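Local coordinates for protein MxaA (Stigmatella aurantiaca, PDB 4W4T) that binds NADPH in its terminal reductase domain, the piece described here, which probably releases the product of the myxalamid PKS-NRPS pathway as a primary alcohol, at residues A[189-194]-A[375-380]; A[281-286]-A[309-314]; A[286-291]-A[394-399]. All blocks are in the same frame, centred on the assembly; numbering follows the deposited sequence.

In the fold
Followed from the N terminus, the chain first makes the loop after strand 185-188, and contact 1 closes a long excursion by bringing 375-380 back to it. Within that excursion lies contact 2, a short closure between 281-286 and 309-314 that spans helix 287-298. Contact 3 starts at Pro286, which it shares with contact 2, and ends at 394-399, beyond both earlier closures, so along the chain it crosses the other two. Asp380 O probably bonds to His309 ND1, joining contacts 1 and 2, and Val398 N to Gln314 OE1, joining contacts 2 and 3. Contacts 1 and 3 bring late segments onto the Rossmann core; contact 2 joins the surroundings of its strands 285-286 and 307-310.

Contact 1: A[189-194]-A[375-380]; sequences STVSVL and RMVVCD
The loop leaving strand 185-188 of the NADPH-binding Rossmann fold puts Val191 and Leu194 against Val377 and Cys379, a small apolar patch burying 171 Å², both sides summed, where a late segment of the chain returns to the nucleotide-binding core. The sulfur of Cys379 enters between the two side chains of the loop: SG lies 3.7 Å from Val191 CG1 and equally 3.7 Å from Leu194 CD1. Its first torsion, with SG opposite the carbonyl carbon and beside the backbone N (chi1 -67°), turns it to this position. Val377 uses both of its branches. CG1, in the crowded position between backbone N and carbonyl carbon, meets Val191 CG2 at 4.0 Å, the two valines meeting at a slant. CG2 faces the other partner, reaching Leu194 CD1 at 4.1 Å, and here the side chains run about perpendicular. Leu194 CD1 therefore touches both Val377 and Cys379, while Val191 divides its methyl groups between them. On the loop side, a short 3-10 turn brings Val191 and Leu194 to the same face; it is closed by Leu194 N to Val191 O at 3.0 Å. An ST turn overlaps its start, with Ser192 N donating to Thr190 OG1 at 3.0 Å and an N-H...O angle of 167°. Thr190 itself packs on Tyr218 and Lys222 of helix 217-234, both NADPH-binding residues with the YxxxK spacing of short-chain dehydrogenases. Backbone bonds join Val191 to Pro244 in strand 239-248 and Val378 to Ile202. The patch thus lies beside the central sheet, with helix 217-234 flanking the loop and His309 of strand 307-310 touching both Leu194 and Cys379.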
ATOM      1  N   SER A 189      15.860  13.477  15.710  1.00 14.12           N
ATOM      2  CA  SER A 189      15.916  12.059  15.366  1.00 12.61           C
ATOM      3  C   SER A 189      14.563  11.398  15.600  1.00 13.92           C
ATOM      4  O   SER A 189      13.544  11.868  15.094  1.00 14.16           O
ATOM      5  CB  SER A 189      16.998  11.351  16.183  1.00 12.26           C
ATOM      6  OG  SER A 189      17.088   9.981  15.831  1.00 13.79           O
ATOM      7  N   THR A 190      14.545  10.310  16.368  1.00 13.14           N
ATOM      8  CA  THR A 190      13.280   9.640  16.669  1.00 13.39           C
ATOM      9  C   THR A 190      13.534   8.503  17.642  1.00 14.00           C
ATOM     10  O   THR A 190      14.605   7.914  17.625  1.00 11.63           O
ATOM     11  CB  THR A 190      12.601   9.083  15.395  1.00 16.62           C
ATOM     12  OG1 THR A 190      11.462   8.302  15.751  1.00 14.13           O
ATOM     13  CG2 THR A 190      13.564   8.203  14.603  1.00 14.23           C
ATOM     14  N   VAL A 191      12.561   8.183  18.493  1.00 13.03           N
ATOM     15  CA  VAL A 191      12.726   7.016  19.354  1.00 13.50           C
ATOM     16  C   VAL A 191      12.765   5.741  18.518  1.00 15.53           C
ATOM     17  O   VAL A 191      13.189   4.692  19.000  1.00 16.38           O
ATOM     18  CB  VAL A 191      11.604   6.901  20.412  1.00 15.41           C
ATOM     19  CG1 VAL A 191      11.645   8.103  21.345  1.00 17.27           C
ATOM     20  CG2 VAL A 191      10.239   6.741  19.736  1.00 16.41           C
ATOM     21  N   SER A 192      12.344   5.827  17.258  1.00 14.49           N
ATOM     22  CA  SER A 192      12.373   4.635  16.396  1.00 16.55           C
ATOM     23  C   SER A 192      13.781   4.201  15.976  1.00 14.97           C
ATOM     24  O   SER A 192      13.934   3.189  15.273  1.00 15.38           O
ATOM     25  CB  SER A 192      11.511   4.860  15.158  1.00 15.82           C
ATOM     26  OG  SER A 192      10.161   4.959  15.548  1.00 20.26           O
ATOM     27  N   VAL A 193      14.819   4.926  16.396  1.00 13.13           N
ATOM     28  CA  VAL A 193      16.172   4.406  16.213  1.00 13.07           C
ATOM     29  C   VAL A 193      16.480   3.289  17.223  1.00 15.93           C
ATOM     30  O   VAL A 193      17.532   2.641  17.136  1.00 15.58           O
ATOM     31  CB  VAL A 193      17.258   5.509  16.336  1.00 12.96           C
ATOM     32  CG1 VAL A 193      16.953   6.648  15.391  1.00 12.21           C
ATOM     33  CG2 VAL A 193      17.395   6.008  17.787  1.00 14.23           C
ATOM     34  N   LEU A 194      15.561   3.082  18.166  1.00 13.46           N
ATOM     35  CA  LEU A 194      15.708   2.083  19.238  1.00 15.61           C
ATOM     36  C   LEU A 194      14.946   0.784  18.955  1.00 17.98           C
ATOM     37  O   LEU A 194      13.886   0.800  18.320  1.00 19.44           O
ATOM     38  CB  LEU A 194      15.213   2.662  20.573  1.00 15.61           C
ATOM     39  CG  LEU A 194      15.819   3.978  21.057  1.00 16.51           C
ATOM     40  CD1 LEU A 194      15.065   4.483  22.308  1.00 17.03           C
ATOM     41  CD2 LEU A 194      17.305   3.821  21.350  1.00 17.10           C
ATOM     42  N   ARG A 375       4.831  -4.766  19.096  1.00 30.80           N
ATOM     43  CA  ARG A 375       5.880  -4.340  20.011  1.00 28.08           C
ATOM     44  C   ARG A 375       6.061  -2.840  19.890  1.00 26.71           C
ATOM     45  O   ARG A 375       6.113  -2.310  18.782  1.00 21.84           O
ATOM     46  CB  ARG A 375       7.218  -5.023  19.695  1.00 30.35           C
ATOM     47  CG  ARG A 375       7.149  -6.529  19.475  1.00 40.05           C
ATOM     48  CD  ARG A 375       8.287  -6.999  18.563  1.00 42.40           C
ATOM     49  NE  ARG A 375       8.324  -8.456  18.465  1.00 47.79           N
ATOM     50  CZ  ARG A 375       9.186  -9.140  17.722  1.00 51.16           C
ATOM     51  NH1 ARG A 375      10.102  -8.499  17.006  1.00 56.36           N
ATOM     52  NH2 ARG A 375       9.134 -10.466  17.700  1.00 49.74           N
HETATM   53  N   MSE A 376       6.183  -2.159  21.022  1.00 23.26           N
HETATM   54  CA  MSE A 376       6.494  -0.732  21.005  1.00 24.26           C
HETATM   55  C   MSE A 376       7.669  -0.440  21.932  1.00 22.65           C
HETATM   56  O   MSE A 376       8.073  -1.300  22.717  1.00 22.85           O
HETATM   57  CB  MSE A 376       5.262   0.075  21.389  1.00 23.44           C
HETATM   58  CG  MSE A 376       4.135  -0.145  20.395  1.00 24.84           C
HETATM   59 SE   MSE A 376       2.568   0.911  20.819  1.00 37.09          SE
HETATM   60  CE  MSE A 376       1.232  -0.111  19.808  1.00 30.12           C
ATOM     61  N   VAL A 377       8.245   0.750  21.817  1.00 20.60           N
ATOM     62  CA  VAL A 377       9.384   1.089  22.649  1.00 20.08           C
ATOM     63  C   VAL A 377       8.947   1.909  23.858  1.00 18.59           C
ATOM     64  O   VAL A 377       8.035   2.724  23.778  1.00 19.40           O
ATOM     65  CB  VAL A 377      10.463   1.865  21.848  1.00 17.76           C
ATOM     66  CG1 VAL A 377       9.881   3.108  21.247  1.00 22.53           C
ATOM     67  CG2 VAL A 377      11.642   2.201  22.736  1.00 20.33           C
ATOM     68  N   VAL A 378       9.591   1.656  24.986  1.00 18.85           N
ATOM     69  CA  VAL A 378       9.377   2.439  26.189  1.00 20.60           C
ATOM     70  C   VAL A 378      10.673   3.161  26.508  1.00 17.79           C
ATOM     71  O   VAL A 378      11.723   2.528  26.558  1.00 18.93           O
ATOM     72  CB  VAL A 378       8.951   1.549  27.368  1.00 20.08           C
ATOM     73  CG1 VAL A 378       8.646   2.389  28.596  1.00 22.69           C
ATOM     74  CG2 VAL A 378       7.761   0.719  26.970  1.00 23.83           C
ATOM     75  N   CYS A 379      10.590   4.478  26.703  1.00 18.22           N
ATOM     76  CA  CYS A 379      11.761   5.343  26.872  1.00 19.07           C
ATOM     77  C   CYS A 379      11.772   6.050  28.208  1.00 17.85           C
ATOM     78  O   CYS A 379      10.732   6.524  28.672  1.00 20.60           O
ATOM     79  CB  CYS A 379      11.813   6.411  25.776  1.00 17.22           C
ATOM     80  SG  CYS A 379      12.101   5.703  24.187  1.00 21.78           S
ATOM     81  N   ASP A 380      12.952   6.126  28.808  1.00 19.95           N
ATOM     82  CA  ASP A 380      13.150   6.961  29.990  1.00 21.23           C
ATOM     83  C   ASP A 380      13.389   8.400  29.554  1.00 21.47           C
ATOM     84  O   ASP A 380      13.949   8.632  28.482  1.00 18.57           O
ATOM     85  CB  ASP A 380      14.320   6.449  30.822  1.00 21.56           C
ATOM     86  CG  ASP A 380      14.497   7.235  32.109  1.00 24.90           C
ATOM     87  OD1 ASP A 380      13.679   7.040  33.031  1.00 25.99           O
ATOM     88  OD2 ASP A 380      15.437   8.053  32.194  1.00 22.12           O
TER

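Contact 2: A[281-286]-A[309-314]; sequences LLDLTP and HLVNPQ
The carboxylate of Asp283 and the carboxamide of Asn312 stand almost perpendicular, their planes 88° apart, and each is gripped by backbone from the opposing segment or its own. On the carboxylate, OD1 offers its syn lone pair to Asn312 N at 3.0 Å, and a water lies 2.7 Å from OD1 and also within bonding distance of Asn312 O. The other oxygen, OD2, accepts the hydroxyl of Thr285 at 2.9 Å, somewhat out of the carboxylate plane on the syn side, and also receives Arg246 N. Asp283 CG lies trans to the backbone N (chi1 -177°), which carries the carboxylate across to 309-314. Asn312 ND2 points at Leu284 O, which lies in the amide plane 2.9 Å away, with an N-H...O angle of 168°. Gln314 N sits above the carbonyl plane of Asn312, 3.1 Å from Asn312 OD1, closing an Asx turn. These bonds tie the start of strand 285-286 and the residues just before it to the turn that follows strand 307-310; in the parallel Rossmann sheet both strands pair with 239-248, and helix 287-298 links them. At the end of the second strand, an inverse gamma turn centred on Leu310 leads toward Asn312, whose N also makes a weak bond to Thr285 OG1. With a leucine in place of Asp283, Asn312 N would probably keep merely that weak bond, and the Thr285 hydroxyl and Arg246 N would lose an acceptor. A second water, 2.9 Å from Leu284 N, also lies near Leu282 O and Gln314 O.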
ATOM      1  N   LEU A 281       2.581  -0.015  26.602  1.00 23.35           N
ATOM      2  CA  LEU A 281       2.465   1.227  27.358  1.00 23.93           C
ATOM      3  C   LEU A 281       2.470   2.374  26.358  1.00 26.84           C
ATOM      4  O   LEU A 281       3.540   2.848  25.964  1.00 25.70           O
ATOM      5  CB  LEU A 281       3.613   1.390  28.350  1.00 23.64           C
ATOM      6  CG  LEU A 281       3.893   0.190  29.247  1.00 29.21           C
ATOM      7  CD1 LEU A 281       5.114   0.442  30.108  1.00 30.02           C
ATOM      8  CD2 LEU A 281       2.671  -0.116  30.096  1.00 31.06           C
ATOM      9  N   LEU A 282       1.285   2.819  25.959  1.00 21.75           N
ATOM     10  CA  LEU A 282       1.158   3.754  24.852  1.00 19.77           C
ATOM     11  C   LEU A 282       1.732   5.134  25.165  1.00 19.99           C
ATOM     12  O   LEU A 282       1.420   5.745  26.192  1.00 18.24           O
ATOM     13  CB  LEU A 282      -0.305   3.881  24.445  1.00 18.62           C
ATOM     14  CG  LEU A 282      -0.971   2.561  24.045  1.00 20.93           C
ATOM     15  CD1 LEU A 282      -2.485   2.727  23.999  1.00 18.85           C
ATOM     16  CD2 LEU A 282      -0.455   2.076  22.692  1.00 20.04           C
ATOM     17  N   ASP A 283       2.582   5.604  24.260  1.00 18.85           N
ATOM     18  CA  ASP A 283       3.066   6.973  24.263  1.00 19.56           C
ATOM     19  C   ASP A 283       2.219   7.888  23.381  1.00 16.80           C
ATOM     20  O   ASP A 283       1.965   7.579  22.221  1.00 17.87           O
ATOM     21  CB  ASP A 283       4.504   7.032  23.768  1.00 19.60           C
ATOM     22  CG  ASP A 283       5.064   8.433  23.830  1.00 19.37           C
ATOM     23  OD1 ASP A 283       4.967   9.015  24.922  1.00 18.12           O
ATOM     24  OD2 ASP A 283       5.593   8.949  22.810  1.00 17.89           O
ATOM     25  N   LEU A 284       1.782   9.008  23.940  1.00 14.97           N
ATOM     26  CA  LEU A 284       1.175  10.081  23.158  1.00 16.08           C
ATOM     27  C   LEU A 284       1.787  11.378  23.639  1.00 15.69           C
ATOM     28  O   LEU A 284       1.562  11.794  24.779  1.00 16.49           O
ATOM     29  CB  LEU A 284      -0.343  10.128  23.310  1.00 17.31           C
ATOM     30  CG  LEU A 284      -1.212   9.102  22.583  1.00 17.29           C
ATOM     31  CD1 LEU A 284      -1.265   7.809  23.364  1.00 21.61           C
ATOM     32  CD2 LEU A 284      -2.602   9.676  22.437  1.00 20.72           C
ATOM     33  N   THR A 285       2.577  11.999  22.775  1.00 13.29           N
ATOM     34  CA  THR A 285       3.343  13.182  23.139  1.00 13.36           C
ATOM     35  C   THR A 285       2.883  14.379  22.314  1.00 14.82           C
ATOM     36  O   THR A 285       3.220  14.481  21.134  1.00 13.87           O
ATOM     37  CB  THR A 285       4.840  12.949  22.904  1.00 16.78           C
ATOM     38  OG1 THR A 285       5.237  11.707  23.505  1.00 16.46           O
ATOM     39  CG2 THR A 285       5.656  14.077  23.501  1.00 13.38           C
ATOM     40  N   PRO A 286       2.091  15.276  22.921  1.00 15.33           N
ATOM     41  CA  PRO A 286       1.548  16.409  22.165  1.00 13.88           C
ATOM     42  C   PRO A 286       2.630  17.267  21.488  1.00 12.55           C
ATOM     43  O   PRO A 286       3.669  17.542  22.089  1.00 14.29           O
ATOM     44  CB  PRO A 286       0.817  17.212  23.231  1.00 15.97           C
ATOM     45  CG  PRO A 286       0.354  16.162  24.226  1.00 12.55           C
ATOM     46  CD  PRO A 286       1.519  15.196  24.287  1.00 15.90           C
ATOM     47  N   HIS A 309      14.992  12.217  25.232  1.00 14.76           N
ATOM     48  CA  HIS A 309      13.797  11.516  24.799  1.00 14.64           C
ATOM     49  C   HIS A 309      12.595  12.397  25.027  1.00 15.58           C
ATOM     50  O   HIS A 309      12.187  12.630  26.170  1.00 15.50           O
ATOM     51  CB  HIS A 309      13.656  10.195  25.541  1.00 13.78           C
ATOM     52  CG  HIS A 309      14.639   9.157  25.103  1.00 15.19           C
ATOM     53  ND1 HIS A 309      14.902   8.017  25.834  1.00 16.58           N
ATOM     54  CD2 HIS A 309      15.430   9.088  24.004  1.00 16.01           C
ATOM     55  CE1 HIS A 309      15.803   7.288  25.201  1.00 16.91           C
ATOM     56  NE2 HIS A 309      16.134   7.913  24.083  1.00 15.99           N
ATOM     57  N   LEU A 310      12.032  12.912  23.939  1.00 13.88           N
ATOM     58  CA  LEU A 310      10.886  13.796  24.055  1.00 14.78           C
ATOM     59  C   LEU A 310       9.623  12.960  23.952  1.00 15.76           C
ATOM     60  O   LEU A 310       8.948  12.935  22.925  1.00 14.64           O
ATOM     61  CB  LEU A 310      10.931  14.894  22.992  1.00 12.21           C
ATOM     62  CG  LEU A 310      12.252  15.666  23.003  1.00 15.75           C
ATOM     63  CD1 LEU A 310      12.201  16.854  22.026  1.00 13.81           C
ATOM     64  CD2 LEU A 310      12.588  16.132  24.414  1.00 18.07           C
ATOM     65  N   VAL A 311       9.348  12.259  25.046  1.00 14.97           N
ATOM     66  CA  VAL A 311       8.221  11.353  25.167  1.00 14.59           C
ATOM     67  C   VAL A 311       7.388  11.762  26.366  1.00 15.35           C
ATOM     68  O   VAL A 311       7.869  12.448  27.263  1.00 16.35           O
ATOM     69  CB  VAL A 311       8.683   9.895  25.341  1.00 17.75           C
ATOM     70  CG1 VAL A 311       9.561   9.461  24.143  1.00 18.00           C
ATOM     71  CG2 VAL A 311       9.463   9.749  26.646  1.00 16.71           C
ATOM     72  N   ASN A 312       6.136  11.336  26.380  1.00 16.43           N
ATOM     73  CA  ASN A 312       5.291  11.548  27.539  1.00 16.90           C
ATOM     74  C   ASN A 312       5.819  10.701  28.695  1.00 18.84           C
ATOM     75  O   ASN A 312       5.915   9.479  28.576  1.00 17.75           O
ATOM     76  CB  ASN A 312       3.840  11.200  27.211  1.00 17.63           C
ATOM     77  CG  ASN A 312       2.853  11.876  28.150  1.00 19.12           C
ATOM     78  OD1 ASN A 312       3.136  12.052  29.331  1.00 20.75           O
ATOM     79  ND2 ASN A 312       1.706  12.273  27.621  1.00 18.19           N
ATOM     80  N   PRO A 313       6.175  11.350  29.818  1.00 18.21           N
ATOM     81  CA  PRO A 313       6.627  10.617  31.008  1.00 18.90           C
ATOM     82  C   PRO A 313       5.561   9.660  31.552  1.00 21.58           C
ATOM     83  O   PRO A 313       5.900   8.686  32.227  1.00 22.90           O
ATOM     84  CB  PRO A 313       6.916  11.736  32.024  1.00 22.57           C
ATOM     85  CG  PRO A 313       7.075  12.970  31.203  1.00 23.44           C
ATOM     86  CD  PRO A 313       6.139  12.803  30.051  1.00 19.88           C
ATOM     87  N   GLN A 314       4.293   9.939  31.264  1.00 17.98           N
ATOM     88  CA  GLN A 314       3.193   9.093  31.731  1.00 21.20           C
ATOM     89  C   GLN A 314       2.620   8.282  30.569  1.00 22.06           C
ATOM     90  O   GLN A 314       2.138   8.854  29.604  1.00 22.56           O
ATOM     91  CB  GLN A 314       2.095   9.956  32.380  1.00 21.87           C
ATOM     92  CG  GLN A 314       0.743   9.244  32.649  1.00 26.24           C
ATOM     93  CD  GLN A 314      -0.451   9.875  31.893  1.00 30.15           C
ATOM     94  OE1 GLN A 314      -0.275  10.693  30.975  1.00 27.92           O
ATOM     95  NE2 GLN A 314      -1.674   9.487  32.280  1.00 31.19           N
TER
HETATM   96  O   HOH W   1       1.402   8.501  26.759  1.00 20.29           O
HETATM   97  O   HOH W   2       4.568   7.448  27.090  1.00 22.27           O

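Contact 3: A[286-291]-A[394-399]; sequences PVDYVS and SCPSVD
Two extended first torsions bring Tyr289 and Cys395 together: CG of Tyr289 is trans to the backbone N at chi1 172°, and SG of Cys395 is likewise trans at chi1 -169°. The tyrosine belongs to the first turn of helix 287-298, which follows strand 285-286 in the Rossmann fold, with Pro286 at the N-cap. Over one face of its ring lies Cys395 CB, 3.6 Å from the centroid and only 6° off the normal, a CH-pi contact centred on the ring. The sulfur comes in obliquely rather than overhead and completes a sulfur-aromatic contact, with SG 3.7 Å from Tyr289 CD2. Cys395 SG also meets Pro286 CD at 3.8 Å, roughly at right angles to its approach to the ring. The rings of Pro286 and Pro396 lie alongside each other but point opposite ways, Pro286 CG 3.9 Å from Pro396 CG. Pro286 O meanwhile accepts from both Tyr289 N and Val290 N, fixing the start of the helix that carries the ring. Thr384 and Leu388 of helix 382-388 also pack on Tyr289. Along the backbone of 394-399, Cys395 N comes to within 3.4 Å of Tyr289 CD1.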
ATOM      1  N   PRO A 286       2.091  15.276  22.921  1.00 15.33           N
ATOM      2  CA  PRO A 286       1.548  16.409  22.165  1.00 13.88           C
ATOM      3  C   PRO A 286       2.630  17.267  21.488  1.00 12.55           C
ATOM      4  O   PRO A 286       3.669  17.542  22.089  1.00 14.29           O
ATOM      5  CB  PRO A 286       0.817  17.212  23.231  1.00 15.97           C
ATOM      6  CG  PRO A 286       0.354  16.162  24.226  1.00 12.55           C
ATOM      7  CD  PRO A 286       1.519  15.196  24.287  1.00 15.90           C
ATOM      8  N   VAL A 287       2.352  17.709  20.271  1.00 14.33           N
ATOM      9  CA  VAL A 287       3.351  18.443  19.471  1.00 13.89           C
ATOM     10  C   VAL A 287       3.808  19.751  20.142  1.00 14.51           C
ATOM     11  O   VAL A 287       4.966  20.167  19.960  1.00 14.49           O
ATOM     12  CB  VAL A 287       2.818  18.742  18.059  1.00 16.86           C
ATOM     13  CG1 VAL A 287       1.678  19.767  18.089  1.00 15.62           C
ATOM     14  CG2 VAL A 287       3.971  19.204  17.143  1.00 17.91           C
ATOM     15  N   ASP A 288       2.942  20.379  20.951  1.00 14.23           N
ATOM     16  CA  ASP A 288       3.363  21.613  21.632  1.00 15.62           C
ATOM     17  C   ASP A 288       4.435  21.340  22.694  1.00 15.09           C
ATOM     18  O   ASP A 288       5.311  22.178  22.925  1.00 16.59           O
ATOM     19  CB  ASP A 288       2.182  22.393  22.243  1.00 16.17           C
ATOM     20  CG  ASP A 288       1.170  21.509  22.989  1.00 15.79           C
ATOM     21  OD1 ASP A 288       0.849  20.411  22.501  1.00 15.59           O
ATOM     22  OD2 ASP A 288       0.677  21.955  24.056  1.00 18.36           O
ATOM     23  N   TYR A 289       4.426  20.156  23.291  1.00 13.26           N
ATOM     24  CA  TYR A 289       5.515  19.797  24.192  1.00 13.56           C
ATOM     25  C   TYR A 289       6.817  19.503  23.435  1.00 14.74           C
ATOM     26  O   TYR A 289       7.890  19.929  23.857  1.00 14.42           O
ATOM     27  CB  TYR A 289       5.138  18.592  25.051  1.00 13.14           C
ATOM     28  CG  TYR A 289       6.300  18.056  25.853  1.00 15.10           C
ATOM     29  CD1 TYR A 289       6.846  18.792  26.910  1.00 15.31           C
ATOM     30  CD2 TYR A 289       6.862  16.823  25.549  1.00 18.06           C
ATOM     31  CE1 TYR A 289       7.904  18.306  27.635  1.00 17.20           C
ATOM     32  CE2 TYR A 289       7.916  16.320  26.276  1.00 15.19           C
ATOM     33  CZ  TYR A 289       8.438  17.067  27.314  1.00 15.52           C
ATOM     34  OH  TYR A 289       9.494  16.571  28.029  1.00 18.03           O
ATOM     35  N   VAL A 290       6.728  18.735  22.347  1.00 13.08           N
ATOM     36  CA  VAL A 290       7.926  18.397  21.591  1.00 14.09           C
ATOM     37  C   VAL A 290       8.591  19.661  21.064  1.00 13.24           C
ATOM     38  O   VAL A 290       9.797  19.856  21.249  1.00 13.97           O
ATOM     39  CB  VAL A 290       7.620  17.456  20.422  1.00 13.36           C
ATOM     40  CG1 VAL A 290       8.894  17.121  19.682  1.00 14.11           C
ATOM     41  CG2 VAL A 290       6.954  16.184  20.944  1.00 14.68           C
ATOM     42  N   SER A 291       7.813  20.541  20.444  1.00 13.94           N
ATOM     43  CA  SER A 291       8.416  21.744  19.871  1.00 16.09           C
ATOM     44  C   SER A 291       8.988  22.638  20.966  1.00 16.96           C
ATOM     45  O   SER A 291      10.092  23.151  20.812  1.00 14.94           O
ATOM     46  CB  SER A 291       7.423  22.527  19.007  1.00 16.74           C
ATOM     47  OG  SER A 291       6.295  22.971  19.738  1.00 22.68           O
ATOM     48  N   SER A 394       6.454  21.310  30.169  1.00 18.58           N
ATOM     49  CA  SER A 394       6.072  20.059  30.800  1.00 17.86           C
ATOM     50  C   SER A 394       5.066  19.382  29.888  1.00 17.79           C
ATOM     51  O   SER A 394       4.235  20.053  29.288  1.00 18.86           O
ATOM     52  CB  SER A 394       5.479  20.324  32.190  1.00 18.57           C
ATOM     53  OG  SER A 394       5.049  19.134  32.820  1.00 20.28           O
ATOM     54  N   CYS A 395       5.132  18.062  29.780  1.00 18.05           N
ATOM     55  CA  CYS A 395       4.257  17.344  28.865  1.00 14.71           C
ATOM     56  C   CYS A 395       2.848  17.200  29.431  1.00 19.20           C
ATOM     57  O   CYS A 395       2.680  16.820  30.588  1.00 17.66           O
ATOM     58  CB  CYS A 395       4.833  15.970  28.556  1.00 22.50           C
ATOM     59  SG  CYS A 395       4.007  15.122  27.192  1.00 16.98           S
ATOM     60  N   PRO A 396       1.831  17.531  28.627  1.00 17.28           N
ATOM     61  CA  PRO A 396       0.448  17.327  29.067  1.00 18.05           C
ATOM     62  C   PRO A 396       0.163  15.855  29.344  1.00 18.48           C
ATOM     63  O   PRO A 396       0.733  14.963  28.717  1.00 18.95           O
ATOM     64  CB  PRO A 396      -0.384  17.837  27.887  1.00 19.00           C
ATOM     65  CG  PRO A 396       0.525  18.796  27.159  1.00 17.40           C
ATOM     66  CD  PRO A 396       1.916  18.262  27.353  1.00 18.96           C
ATOM     67  N   SER A 397      -0.703  15.611  30.322  1.00 19.22           N
ATOM     68  CA  SER A 397      -1.162  14.271  30.634  1.00 19.84           C
ATOM     69  C   SER A 397      -2.147  13.772  29.593  1.00 20.38           C
ATOM     70  O   SER A 397      -2.903  14.559  29.014  1.00 21.04           O
ATOM     71  CB  SER A 397      -1.843  14.237  32.007  1.00 22.78           C
ATOM     72  OG  SER A 397      -1.014  14.822  32.990  1.00 28.74           O
ATOM     73  N   VAL A 398      -2.156  12.465  29.368  1.00 19.61           N
ATOM     74  CA  VAL A 398      -3.186  11.880  28.525  1.00 18.00           C
ATOM     75  C   VAL A 398      -4.372  11.570  29.435  1.00 19.12           C
ATOM     76  O   VAL A 398      -4.254  10.795  30.387  1.00 18.22           O
ATOM     77  CB  VAL A 398      -2.709  10.622  27.803  1.00 21.20           C
ATOM     78  CG1 VAL A 398      -3.847  10.029  26.949  1.00 19.80           C
ATOM     79  CG2 VAL A 398      -1.513  10.950  26.920  1.00 19.94           C
ATOM     80  N   ASP A 399      -5.493  12.224  29.171  1.00 18.15           N
ATOM     81  CA  ASP A 399      -6.701  11.999  29.951  1.00 18.06           C
ATOM     82  C   ASP A 399      -7.929  12.250  29.088  1.00 18.41           C
ATOM     83  O   ASP A 399      -7.802  12.573  27.911  1.00 16.65           O
ATOM     84  CB  ASP A 399      -6.718  12.886  31.212  1.00 19.53           C
ATOM     85  CG  ASP A 399      -6.512  14.365  30.909  1.00 23.38           C
ATOM     86  OD1 ASP A 399      -6.879  14.836  29.806  1.00 23.68           O
ATOM     87  OD2 ASP A 399      -5.985  15.070  31.796  1.00 25.89           O
TER